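Local atomic coordinates of mandelate racemase/muconate lactonizing enzyme-like protein (PDB entry 3CYJ), a protein that is of unknown function but belongs to the enolase superfamily, pairing an antiparallel N-terminal domain with a modified TIM barrel that here holds a sodium ion. Residues 162-167 and 217-222; 210-215 and 238-243; 222-225 and 231-234; 252-257 and 284-289; 259-262 and 266-269. All coordinates share one frame; numbering follows the deposited sequence.

Contact 1: 162-167 and 217-222. With NA (sodium ion), chain E.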
# COMPACT_ATOMS: atom_id res chain seq x y z
N ARG A 162 -25.10 16.53 -25.92
CA ARG A 162 -24.05 16.72 -24.92
C ARG A 162 -23.30 18.01 -25.21
O ARG A 162 -22.83 18.24 -26.32
CB ARG A 162 -23.05 15.57 -24.95
CG ARG A 162 -23.62 14.22 -24.56
CD ARG A 162 -22.79 13.01 -25.14
NE ARG A 162 -22.65 13.09 -26.61
CZ ARG A 162 -23.39 12.40 -27.47
NH1 ARG A 162 -24.33 11.57 -27.02
NH2 ARG A 162 -23.21 12.53 -28.79
N VAL A 163 -23.20 18.86 -24.20
CA VAL A 163 -22.46 20.09 -24.36
C VAL A 163 -21.52 20.33 -23.18
O VAL A 163 -21.88 20.00 -22.00
CB VAL A 163 -23.38 21.35 -24.56
CG1 VAL A 163 -24.17 21.26 -25.89
CG2 VAL A 163 -24.27 21.60 -23.37
N LYS A 164 -20.34 20.91 -23.50
CA LYS A 164 -19.38 21.35 -22.46
C LYS A 164 -19.11 22.86 -22.40
O LYS A 164 -19.01 23.53 -23.42
CB LYS A 164 -18.04 20.54 -22.55
CG LYS A 164 -17.11 20.62 -21.31
CD LYS A 164 -15.83 19.70 -21.49
CE LYS A 164 -14.81 20.42 -22.41
NZ LYS A 164 -13.60 19.66 -22.77
N MET A 165 -19.00 23.38 -21.19
CA MET A 165 -18.70 24.80 -20.93
C MET A 165 -17.51 24.96 -19.92
O MET A 165 -17.15 24.01 -19.20
CB MET A 165 -19.95 25.54 -20.43
CG MET A 165 -20.62 24.95 -19.19
SD MET A 165 -21.95 25.94 -18.37
CE MET A 165 -21.11 27.45 -17.86
N LYS A 166 -16.91 26.14 -19.88
CA LYS A 166 -15.87 26.47 -18.91
C LYS A 166 -16.42 27.05 -17.61
O LYS A 166 -17.41 27.78 -17.59
CB LYS A 166 -14.89 27.45 -19.54
CG LYS A 166 -14.39 27.09 -20.94
CD LYS A 166 -13.72 25.74 -20.96
CE LYS A 166 -12.68 25.68 -22.05
NZ LYS A 166 -12.43 24.27 -22.40
N VAL A 167 -15.76 26.69 -16.51
CA VAL A 167 -16.06 27.23 -15.18
C VAL A 167 -14.74 27.53 -14.48
O VAL A 167 -13.68 27.05 -14.89
CB VAL A 167 -16.80 26.18 -14.23
CG1 VAL A 167 -18.21 25.96 -14.66
CG2 VAL A 167 -15.99 24.84 -14.15
N ILE A 217 -24.94 18.61 -13.36
CA ILE A 217 -23.84 18.27 -14.29
C ILE A 217 -23.42 16.78 -14.22
O ILE A 217 -23.60 16.10 -13.19
CB ILE A 217 -22.58 19.16 -14.07
CG1 ILE A 217 -21.95 18.86 -12.69
CG2 ILE A 217 -22.95 20.70 -14.29
CD1 ILE A 217 -20.46 19.18 -12.59
N SER A 218 -22.82 16.31 -15.31
CA SER A 218 -22.44 14.91 -15.41
C SER A 218 -20.97 14.70 -15.59
O SER A 218 -20.52 13.55 -15.73
CB SER A 218 -23.14 14.29 -16.64
OG SER A 218 -24.49 14.69 -16.61
N TYR A 219 -20.20 15.78 -15.64
CA TYR A 219 -18.81 15.66 -16.10
C TYR A 219 -18.05 16.84 -15.58
O TYR A 219 -18.47 17.99 -15.74
CB TYR A 219 -18.81 15.70 -17.61
CG TYR A 219 -17.52 15.35 -18.36
CD1 TYR A 219 -17.32 14.06 -18.82
CD2 TYR A 219 -16.57 16.34 -18.75
CE1 TYR A 219 -16.20 13.70 -19.56
CE2 TYR A 219 -15.44 16.00 -19.52
CZ TYR A 219 -15.28 14.68 -19.92
OH TYR A 219 -14.20 14.24 -20.67
N LEU A 220 -16.93 16.56 -14.92
CA LEU A 220 -16.08 17.60 -14.36
C LEU A 220 -14.66 17.33 -14.84
O LEU A 220 -14.01 16.43 -14.36
CB LEU A 220 -16.15 17.63 -12.81
CG LEU A 220 -15.16 18.60 -12.11
CD1 LEU A 220 -15.15 20.01 -12.78
CD2 LEU A 220 -15.38 18.72 -10.61
N GLU A 221 -14.19 18.16 -15.79
CA GLU A 221 -12.89 17.99 -16.38
C GLU A 221 -11.80 18.89 -15.73
O GLU A 221 -12.02 20.09 -15.47
CB GLU A 221 -12.98 18.26 -17.87
CG GLU A 221 -11.71 17.85 -18.57
CD GLU A 221 -11.67 18.33 -20.02
OE1 GLU A 221 -12.77 18.53 -20.62
OE2 GLU A 221 -10.54 18.52 -20.54
N GLU A 222 -10.63 18.30 -15.48
CA GLU A 222 -9.48 19.04 -14.97
C GLU A 222 -9.80 19.93 -13.78
O GLU A 222 -9.44 21.12 -13.76
CB GLU A 222 -8.86 19.87 -16.09
CG GLU A 222 -8.05 18.98 -17.06
CD GLU A 222 -7.51 19.72 -18.31
OE1 GLU A 222 -7.84 20.91 -18.53
OE2 GLU A 222 -6.76 19.10 -19.11
NA NA E . -9.57 20.93 -20.62
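Lys-164 and Glu-221 meet in a salt bridge, with Lys-164 NZ 2.6 Å from Glu-221 OE1 and using the syn lone pair of that oxygen. The carboxylate's second oxygen serves the metal, Glu-221 OE2 lying 2.6 Å from the sodium ion, so one flat group links lysine to cation. Glu-222 adds a further ligand through OE1, 2.7 Å from the sodium ion, and Asp-194 supplies another. Glutamate suits both places, since its chain is long enough to lift a carboxylate well clear of the backbone. Strands 162-166 and 219-221 are the second and fourth of the TIM barrel, with strand 190-194 between them, so side chains alone bridge the gap. Lys-164 manages it with CG anti to its backbone N (chi1 -164°) and a bend at chi3 (78°), which carries NZ across the Glu-221 chain at about a right angle. On the way, Lys-164 CD passes 4.2 Å from Tyr-219 CE2, while Glu-221 OE1 lies in plane at the edge of the same ring. Farther out, Tyr-135 and Glu-317 also bind NZ of Lys-164, Gln-268 takes the hydroxyl of Tyr-219, and Lys-166 bonds to Asp-194.

Contact 2: 210-215 and 238-243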
# COMPACT_ATOMS: atom_id res chain seq x y z
N ALA A 210 -21.77 21.32 -5.62
CA ALA A 210 -22.52 22.51 -5.95
C ALA A 210 -23.07 22.50 -7.39
O ALA A 210 -24.24 22.76 -7.62
CB ALA A 210 -21.64 23.78 -5.73
N PHE A 211 -22.21 22.26 -8.37
CA PHE A 211 -22.65 22.16 -9.74
C PHE A 211 -23.64 21.02 -9.97
O PHE A 211 -24.60 21.21 -10.70
CB PHE A 211 -21.47 22.01 -10.68
CG PHE A 211 -20.59 23.25 -10.79
CD1 PHE A 211 -21.14 24.51 -10.83
CD2 PHE A 211 -19.22 23.12 -10.96
CE1 PHE A 211 -20.31 25.64 -10.98
CE2 PHE A 211 -18.40 24.22 -11.11
CZ PHE A 211 -18.95 25.48 -11.13
N ALA A 212 -23.42 19.84 -9.35
CA ALA A 212 -24.45 18.80 -9.40
C ALA A 212 -25.85 19.29 -8.96
O ALA A 212 -26.84 19.13 -9.70
CB ALA A 212 -24.02 17.54 -8.64
N ARG A 213 -25.92 19.99 -7.81
CA ARG A 213 -27.18 20.49 -7.25
C ARG A 213 -27.76 21.64 -8.08
O ARG A 213 -28.96 21.67 -8.37
CB ARG A 213 -26.99 20.98 -5.82
CG ARG A 213 -26.57 19.91 -4.80
CD ARG A 213 -26.51 20.46 -3.34
NE ARG A 213 -25.45 21.48 -3.11
CZ ARG A 213 -24.20 21.18 -2.74
NH1 ARG A 213 -23.27 22.15 -2.57
NH2 ARG A 213 -23.86 19.91 -2.57
N GLU A 214 -26.91 22.58 -8.46
CA GLU A 214 -27.33 23.78 -9.17
C GLU A 214 -27.84 23.48 -10.57
O GLU A 214 -28.77 24.11 -11.02
CB GLU A 214 -26.17 24.79 -9.27
CG GLU A 214 -26.03 25.60 -8.05
CD GLU A 214 -24.62 26.03 -7.75
OE1 GLU A 214 -23.79 26.12 -8.70
OE2 GLU A 214 -24.35 26.26 -6.53
N ALA A 215 -27.20 22.54 -11.28
CA ALA A 215 -27.58 22.34 -12.70
C ALA A 215 -27.48 20.92 -13.15
O ALA A 215 -27.56 20.67 -14.35
CB ALA A 215 -26.77 23.22 -13.66
N ARG A 238 -14.30 10.90 -3.91
CA ARG A 238 -15.20 11.59 -3.00
C ARG A 238 -16.31 12.35 -3.73
O ARG A 238 -17.32 12.72 -3.10
CB ARG A 238 -14.39 12.60 -2.14
CG ARG A 238 -13.57 12.04 -0.97
CD ARG A 238 -14.46 11.68 0.27
NE ARG A 238 -15.50 12.66 0.62
CZ ARG A 238 -15.28 13.81 1.29
NH1 ARG A 238 -14.04 14.15 1.72
NH2 ARG A 238 -16.31 14.63 1.53
N GLY A 239 -16.12 12.63 -5.03
CA GLY A 239 -17.10 13.39 -5.77
C GLY A 239 -18.45 12.67 -5.87
O GLY A 239 -18.52 11.45 -5.68
N PRO A 240 -19.52 13.39 -6.22
CA PRO A 240 -20.88 12.87 -6.29
C PRO A 240 -21.04 11.77 -7.36
O PRO A 240 -20.32 11.79 -8.40
CB PRO A 240 -21.73 14.11 -6.71
CG PRO A 240 -20.84 15.25 -6.75
CD PRO A 240 -19.43 14.72 -6.84
N GLY A 241 -21.96 10.84 -7.10
CA GLY A 241 -22.28 9.81 -8.07
C GLY A 241 -22.86 10.51 -9.28
O GLY A 241 -23.54 11.54 -9.16
N GLY A 242 -22.57 9.97 -10.47
CA GLY A 242 -23.04 10.54 -11.72
C GLY A 242 -22.25 11.75 -12.23
O GLY A 242 -22.57 12.29 -13.29
N VAL A 243 -21.24 12.21 -11.49
CA VAL A 243 -20.37 13.25 -12.08
C VAL A 243 -19.03 12.60 -12.43
O VAL A 243 -18.27 12.26 -11.55
CB VAL A 243 -20.17 14.50 -11.15
CG1 VAL A 243 -19.20 15.60 -11.78
CG2 VAL A 243 -21.52 15.11 -10.79
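A type II beta turn, Pro-240 to Val-243, leads the chain from helix 229-238 into the fifth strand of the TIM barrel, 244-247, and leans against the last turns of helix 201-215. The meeting point is Ala-212, whose methyl is directed at the turn. Its CB stands 4.1 Å from Val-243 CG2 and a looser 4.4 Å from Pro-240 CG, so the two ends of the turn together receive a single small group. Proline CG and valine CG2 are themselves near each other, Pro-240 CG to Val-243 CG2 being 4.1 Å, which makes a compact apolar surface. Val-243 has CG1 anti to the backbone N (chi1 178°), and this leaves CG2 as the branch that faces the helix. The turn is closed by Val-243 N bonding to Pro-240 O at 3.3 Å. Gly-242 takes its third position with phi 79°, a conformation glycine adopts readily. Alanine fits the helix because its short side chain lets the turn come close, and Ala-208, one turn earlier, also touches Pro-240. Gly-242 makes backbone hydrogen bonds to a second subunit, so the turn also belongs to the assembly interface. With no hydrogen bond or charge joining the two segments, their attraction rests on van der Waals contact and the exclusion of water over a small area, and its fit depends on the shapes of three apolar residues.

Contact 3: 222-225 and 231-234. With NA (sodium ion), chain E.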
# COMPACT_ATOMS: atom_id res chain seq x y z
N GLU A 222 -10.63 18.30 -15.48
CA GLU A 222 -9.48 19.04 -14.97
C GLU A 222 -9.80 19.93 -13.78
O GLU A 222 -9.44 21.12 -13.76
CB GLU A 222 -8.86 19.87 -16.09
CG GLU A 222 -8.05 18.98 -17.06
CD GLU A 222 -7.51 19.72 -18.31
OE1 GLU A 222 -7.84 20.91 -18.53
OE2 GLU A 222 -6.76 19.10 -19.11
N PRO A 223 -10.41 19.33 -12.74
CA PRO A 223 -10.77 20.18 -11.61
C PRO A 223 -9.49 20.75 -10.95
O PRO A 223 -9.50 21.89 -10.48
CB PRO A 223 -11.48 19.23 -10.66
CG PRO A 223 -10.91 17.81 -11.00
CD PRO A 223 -10.62 17.87 -12.48
N VAL A 224 -8.43 19.93 -10.88
CA VAL A 224 -7.15 20.38 -10.35
C VAL A 224 -6.11 20.24 -11.44
O VAL A 224 -6.40 19.64 -12.49
CB VAL A 224 -6.71 19.60 -9.07
CG1 VAL A 224 -7.65 19.87 -7.93
CG2 VAL A 224 -6.53 18.09 -9.36
N SER A 225 -4.90 20.76 -11.22
CA SER A 225 -3.82 20.46 -12.18
C SER A 225 -3.74 18.99 -12.49
O SER A 225 -3.73 18.17 -11.57
CB SER A 225 -2.48 20.85 -11.65
OG SER A 225 -1.46 20.26 -12.49
N GLY A 231 -4.72 14.74 -6.03
CA GLY A 231 -5.94 15.55 -6.07
C GLY A 231 -7.07 14.96 -6.93
O GLY A 231 -8.25 15.04 -6.56
N LEU A 232 -6.71 14.42 -8.09
CA LEU A 232 -7.66 13.82 -9.00
C LEU A 232 -8.28 12.58 -8.37
O LEU A 232 -9.49 12.39 -8.42
CB LEU A 232 -6.97 13.42 -10.31
CG LEU A 232 -6.69 14.52 -11.33
CD1 LEU A 232 -5.91 13.96 -12.48
CD2 LEU A 232 -7.99 15.14 -11.83
N ARG A 233 -7.43 11.79 -7.72
CA ARG A 233 -7.80 10.52 -7.10
C ARG A 233 -8.75 10.83 -5.97
O ARG A 233 -9.74 10.12 -5.79
CB ARG A 233 -6.54 9.79 -6.59
CG ARG A 233 -6.65 8.28 -6.37
CD ARG A 233 -5.25 7.58 -6.48
NE ARG A 233 -4.29 8.09 -5.49
CZ ARG A 233 -3.07 8.58 -5.77
NH1 ARG A 233 -2.63 8.63 -7.03
NH2 ARG A 233 -2.28 9.03 -4.77
N LEU A 234 -8.46 11.90 -5.23
CA LEU A 234 -9.34 12.35 -4.16
C LEU A 234 -10.73 12.68 -4.71
O LEU A 234 -11.77 12.27 -4.11
CB LEU A 234 -8.77 13.59 -3.42
CG LEU A 234 -9.82 14.34 -2.56
CD1 LEU A 234 -9.89 13.70 -1.17
CD2 LEU A 234 -9.64 15.90 -2.42
NA NA E . -9.57 20.93 -20.62
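Pro-223 and Val-224 press against Leu-232 at the start of the helix that follows the fourth barrel strand, forming the close-packed half of this contact. Leu-232 CD2 reaches the proline ring at CD, with Pro-223 CD to Leu-232 CD2 3.8 Å, and the two side chains lie at about a right angle. Val-224 sends one branch onto the helix: CG2 rests between its own backbone N and carbonyl carbon (chi1 -66°), and from there it touches both backbone and side chain. Val-224 CG2 is 3.9 Å from Leu-232 N, and the same methyl lies 4.0 Å from Gly-231 C. Glycine suits this position, since its lack of a side chain bares the helix backbone to the valine. The other half is looser. Ser-225 and Arg-233 are partly exposed and do not meet each other; the serine hydroxyl bonds to Glu-227 N, while Arg-233 pairs with Glu-230. Glu-222 is directed away from the helix, toward the sodium ion, and thus the loop turns its polar and apolar sides to different partners. Because no hydrogen bond crosses between the segments, the loop just beyond the metal ligand meets the helix here through buried apolar packing.

Contact 4: 252-257 and 284-289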
# COMPACT_ATOMS: atom_id res chain seq x y z
N TRP A 252 2.43 12.60 -22.24
CA TRP A 252 3.19 12.31 -23.45
C TRP A 252 3.95 10.94 -23.32
O TRP A 252 4.73 10.54 -24.18
CB TRP A 252 4.06 13.55 -23.87
CG TRP A 252 3.55 15.00 -23.35
CD1 TRP A 252 3.63 15.49 -22.06
CD2 TRP A 252 2.93 16.07 -24.13
NE1 TRP A 252 3.10 16.77 -22.00
CE2 TRP A 252 2.67 17.14 -23.24
CE3 TRP A 252 2.56 16.21 -25.47
CZ2 TRP A 252 2.07 18.34 -23.65
CZ3 TRP A 252 1.95 17.41 -25.87
CH2 TRP A 252 1.70 18.45 -24.96
N THR A 253 3.70 10.21 -22.25
CA THR A 253 4.17 8.82 -22.23
C THR A 253 2.95 7.92 -21.96
O THR A 253 1.93 8.37 -21.45
CB THR A 253 5.30 8.52 -21.18
OG1 THR A 253 4.74 8.48 -19.86
CG2 THR A 253 6.51 9.49 -21.21
N LEU A 254 3.07 6.64 -22.30
CA LEU A 254 2.01 5.70 -22.00
C LEU A 254 2.02 5.35 -20.53
O LEU A 254 0.98 5.08 -19.97
CB LEU A 254 2.15 4.46 -22.85
CG LEU A 254 1.43 4.60 -24.17
CD1 LEU A 254 1.92 3.51 -25.12
CD2 LEU A 254 -0.10 4.47 -23.93
N PRO A 255 3.21 5.35 -19.90
CA PRO A 255 3.20 5.16 -18.44
C PRO A 255 2.53 6.35 -17.73
O PRO A 255 1.94 6.15 -16.63
CB PRO A 255 4.68 5.05 -18.06
CG PRO A 255 5.42 4.84 -19.30
CD PRO A 255 4.58 5.32 -20.46
N GLN A 256 2.60 7.54 -18.33
CA GLN A 256 1.83 8.69 -17.82
C GLN A 256 0.31 8.49 -17.93
O GLN A 256 -0.41 8.67 -16.95
CB GLN A 256 2.23 9.99 -18.52
CG GLN A 256 3.47 10.57 -17.93
CD GLN A 256 4.05 11.64 -18.81
OE1 GLN A 256 3.41 12.09 -19.78
NE2 GLN A 256 5.28 12.07 -18.49
N LEU A 257 -0.16 8.08 -19.11
CA LEU A 257 -1.57 7.68 -19.30
C LEU A 257 -1.96 6.55 -18.36
O LEU A 257 -3.03 6.58 -17.74
CB LEU A 257 -1.83 7.29 -20.75
CG LEU A 257 -1.96 8.49 -21.68
CD1 LEU A 257 -2.38 8.02 -23.06
CD2 LEU A 257 -2.91 9.60 -21.16
N ASP A 284 -6.70 2.38 -26.28
CA ASP A 284 -7.62 1.27 -25.94
C ASP A 284 -7.05 0.28 -24.93
O ASP A 284 -7.71 -0.08 -23.95
CB ASP A 284 -7.93 0.46 -27.20
CG ASP A 284 -9.35 0.64 -27.67
OD1 ASP A 284 -10.16 1.16 -26.89
OD2 ASP A 284 -9.64 0.22 -28.82
N GLY A 285 -5.81 -0.14 -25.16
CA GLY A 285 -5.13 -1.04 -24.26
C GLY A 285 -5.03 -0.46 -22.88
O GLY A 285 -5.15 -1.19 -21.90
N ILE A 286 -4.81 0.85 -22.77
CA ILE A 286 -4.82 1.43 -21.43
C ILE A 286 -6.22 1.46 -20.86
O ILE A 286 -6.45 1.07 -19.73
CB ILE A 286 -4.16 2.84 -21.35
CG1 ILE A 286 -2.68 2.77 -21.77
CG2 ILE A 286 -4.29 3.38 -19.96
CD1 ILE A 286 -1.80 2.26 -20.75
N CYS A 287 -7.15 1.92 -21.67
CA CYS A 287 -8.51 2.08 -21.21
C CYS A 287 -9.22 0.76 -20.94
O CYS A 287 -9.90 0.65 -19.93
CB CYS A 287 -9.31 2.94 -22.20
SG CYS A 287 -8.83 4.69 -22.04
N ARG A 288 -9.12 -0.21 -21.84
CA ARG A 288 -9.75 -1.53 -21.59
C ARG A 288 -9.05 -2.26 -20.42
O ARG A 288 -9.71 -2.92 -19.60
CB ARG A 288 -9.74 -2.43 -22.85
CG ARG A 288 -10.32 -1.87 -24.14
CD ARG A 288 -11.76 -1.43 -23.98
NE ARG A 288 -12.66 -2.50 -23.59
CZ ARG A 288 -13.32 -2.57 -22.43
NH1 ARG A 288 -14.12 -3.61 -22.19
NH2 ARG A 288 -13.19 -1.61 -21.50
N GLY A 289 -7.71 -2.14 -20.34
CA GLY A 289 -6.97 -2.72 -19.20
C GLY A 289 -7.39 -2.20 -17.83
O GLY A 289 -7.37 -2.93 -16.86
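Ile-286 points from helix 283-290 toward helix 254-261, two helices of the outer layer of the TIM barrel, and its branches divide the contact among themselves. The side chains of Leu-254 and Ile-286 cross obliquely, with Leu-254 CD2 3.8 Å from Ile-286 CG1. The end of the longer branch continues to the backbone, where Ile-286 CD1 lies 4.0 Å from Leu-254 O. CG2 goes another way: with CG1 anti to the carbonyl carbon (chi1 -61°), CG2 stands anti to the backbone N and comes 4.1 Å from Leu-257 O. A beta-branched residue is apt here, because one side chain can address two sites almost a turn apart on the facing helix. Leu-257 is directed at the other helix as well, and both Leu-257 and Ile-286 pack on Leu-267 of strand 266-269. A fourth subunit adds to the contact: its Arg-288 packs on Leu-254 and its Gly-285 on Ile-286. Helix 254-261 starts with a capping box, in which each of two residues bonds to the other's backbone. Thr-253 N gives a hydrogen bond to Gln-256 OE1, approaching from above the carbonyl plane, and in return Gln-256 N donates to Thr-253 OG1 at 2.8 Å, with an N-H...O angle of 146°.

Contact 5: 259-262 and 266-269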
# COMPACT_ATOMS: atom_id res chain seq x y z
N ASP A 259 -0.52 5.96 -15.40
CA ASP A 259 -0.68 6.56 -14.06
C ASP A 259 -2.02 7.31 -13.98
O ASP A 259 -2.76 7.14 -13.03
CB ASP A 259 0.47 7.50 -13.73
CG ASP A 259 1.83 6.74 -13.48
OD1 ASP A 259 1.82 5.52 -13.13
OD2 ASP A 259 2.90 7.39 -13.66
N LEU A 260 -2.34 8.11 -14.99
CA LEU A 260 -3.63 8.84 -14.97
C LEU A 260 -4.84 7.91 -14.91
O LEU A 260 -5.76 8.19 -14.17
CB LEU A 260 -3.77 9.73 -16.20
CG LEU A 260 -4.81 10.83 -16.12
CD1 LEU A 260 -4.53 11.71 -14.90
CD2 LEU A 260 -4.79 11.68 -17.40
N ALA A 261 -4.81 6.78 -15.66
CA ALA A 261 -5.93 5.84 -15.71
C ALA A 261 -6.29 5.37 -14.32
O ALA A 261 -7.45 5.10 -14.05
CB ALA A 261 -5.66 4.67 -16.63
N GLY A 262 -5.34 5.28 -13.40
CA GLY A 262 -5.71 4.89 -12.03
C GLY A 262 -6.34 5.98 -11.18
O GLY A 262 -6.62 5.73 -10.01
N ILE A 266 -12.78 9.09 -16.39
CA ILE A 266 -12.73 9.16 -17.84
C ILE A 266 -11.36 9.66 -18.33
O ILE A 266 -10.89 10.72 -17.91
CB ILE A 266 -13.87 10.06 -18.44
CG1 ILE A 266 -15.25 9.61 -17.97
CG2 ILE A 266 -13.82 10.03 -19.98
CD1 ILE A 266 -16.39 10.28 -18.62
N LEU A 267 -10.70 8.89 -19.20
CA LEU A 267 -9.39 9.24 -19.68
C LEU A 267 -9.52 10.01 -20.99
O LEU A 267 -10.35 9.66 -21.84
CB LEU A 267 -8.56 7.98 -19.86
CG LEU A 267 -7.11 8.17 -20.38
CD1 LEU A 267 -6.36 9.06 -19.47
CD2 LEU A 267 -6.34 6.91 -20.37
N GLN A 268 -8.72 11.06 -21.15
CA GLN A 268 -8.75 11.85 -22.35
C GLN A 268 -7.40 11.85 -22.99
O GLN A 268 -6.39 11.79 -22.29
CB GLN A 268 -9.07 13.30 -22.04
CG GLN A 268 -10.34 13.49 -21.27
CD GLN A 268 -10.54 14.92 -20.85
OE1 GLN A 268 -11.65 15.37 -20.77
NE2 GLN A 268 -9.46 15.63 -20.55
N ALA A 269 -7.36 11.94 -24.32
CA ALA A 269 -6.14 12.29 -25.01
C ALA A 269 -6.47 13.09 -26.28
O ALA A 269 -7.61 13.16 -26.72
CB ALA A 269 -5.25 11.04 -25.27
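Leu-267 leans out from its strand toward Leu-260 and Ala-261 of the preceding helix, and the two methyl groups at its tip do the touching. CB directs the chain at the helix but meets no atom of segment 259-262, and CG, set anti to the backbone N (chi1 180°), serves as the fork. From it CD1 goes to Leu-260: Leu-267 CD1 is 3.7 Å from Leu-260 CD2, and the same methyl lies 4.1 Å from Leu-260 CG. The other methyl, CD2, passes Ala-261 more loosely, with Leu-267 CD2 4.4 Å from Ala-261 CB. On its far course Leu-267 CD2 lies 3.7 Å from Cys-287 SG of helix 283-290. Strand 244-247, helix 254-261 and strand 266-269 form a beta-alpha-beta unit of the TIM barrel, in which alternate strand residues face the helices outside and the barrel interior. Leucine suits the outward position, its forked end spreading over several helix residues. Gln-268 points to the interior instead, where its amide reaches the surroundings of the sodium site. Leu-260 likewise has CG anti to its backbone N (chi1 -162°), and the two leucines meet at a slant. Leu-260 CD1 turns to helix 229-238, 3.6 Å from Leu-232 CD1. Ala-261, too short to reach far, packs against Ile-286 and His-290 of helix 283-290.

In the fold
All five contacts lie in the TIM barrel. Contact 1 spans the second and fourth strands inside it; contact 2 lies beside it, centres 11 Å apart, where Ile-217 packs on Val-243, and the segments of the two alternate along the chain. Contact 3 continues from contact 1 through the shared Glu-222 and is nested within the loop closed by contact 2. Contacts 4 and 5 come later in the chain, share helix 254-261 and have centres 7 Å apart, contact 5 being nested inside the loop closed by contact 4. Contact 3 reaches contact 5 through packed leucines, whereas contacts 2 and 4 have centres 27 Å apart. Through strand 266-269, contact 5 thus lies between the outer helices and the sodium site.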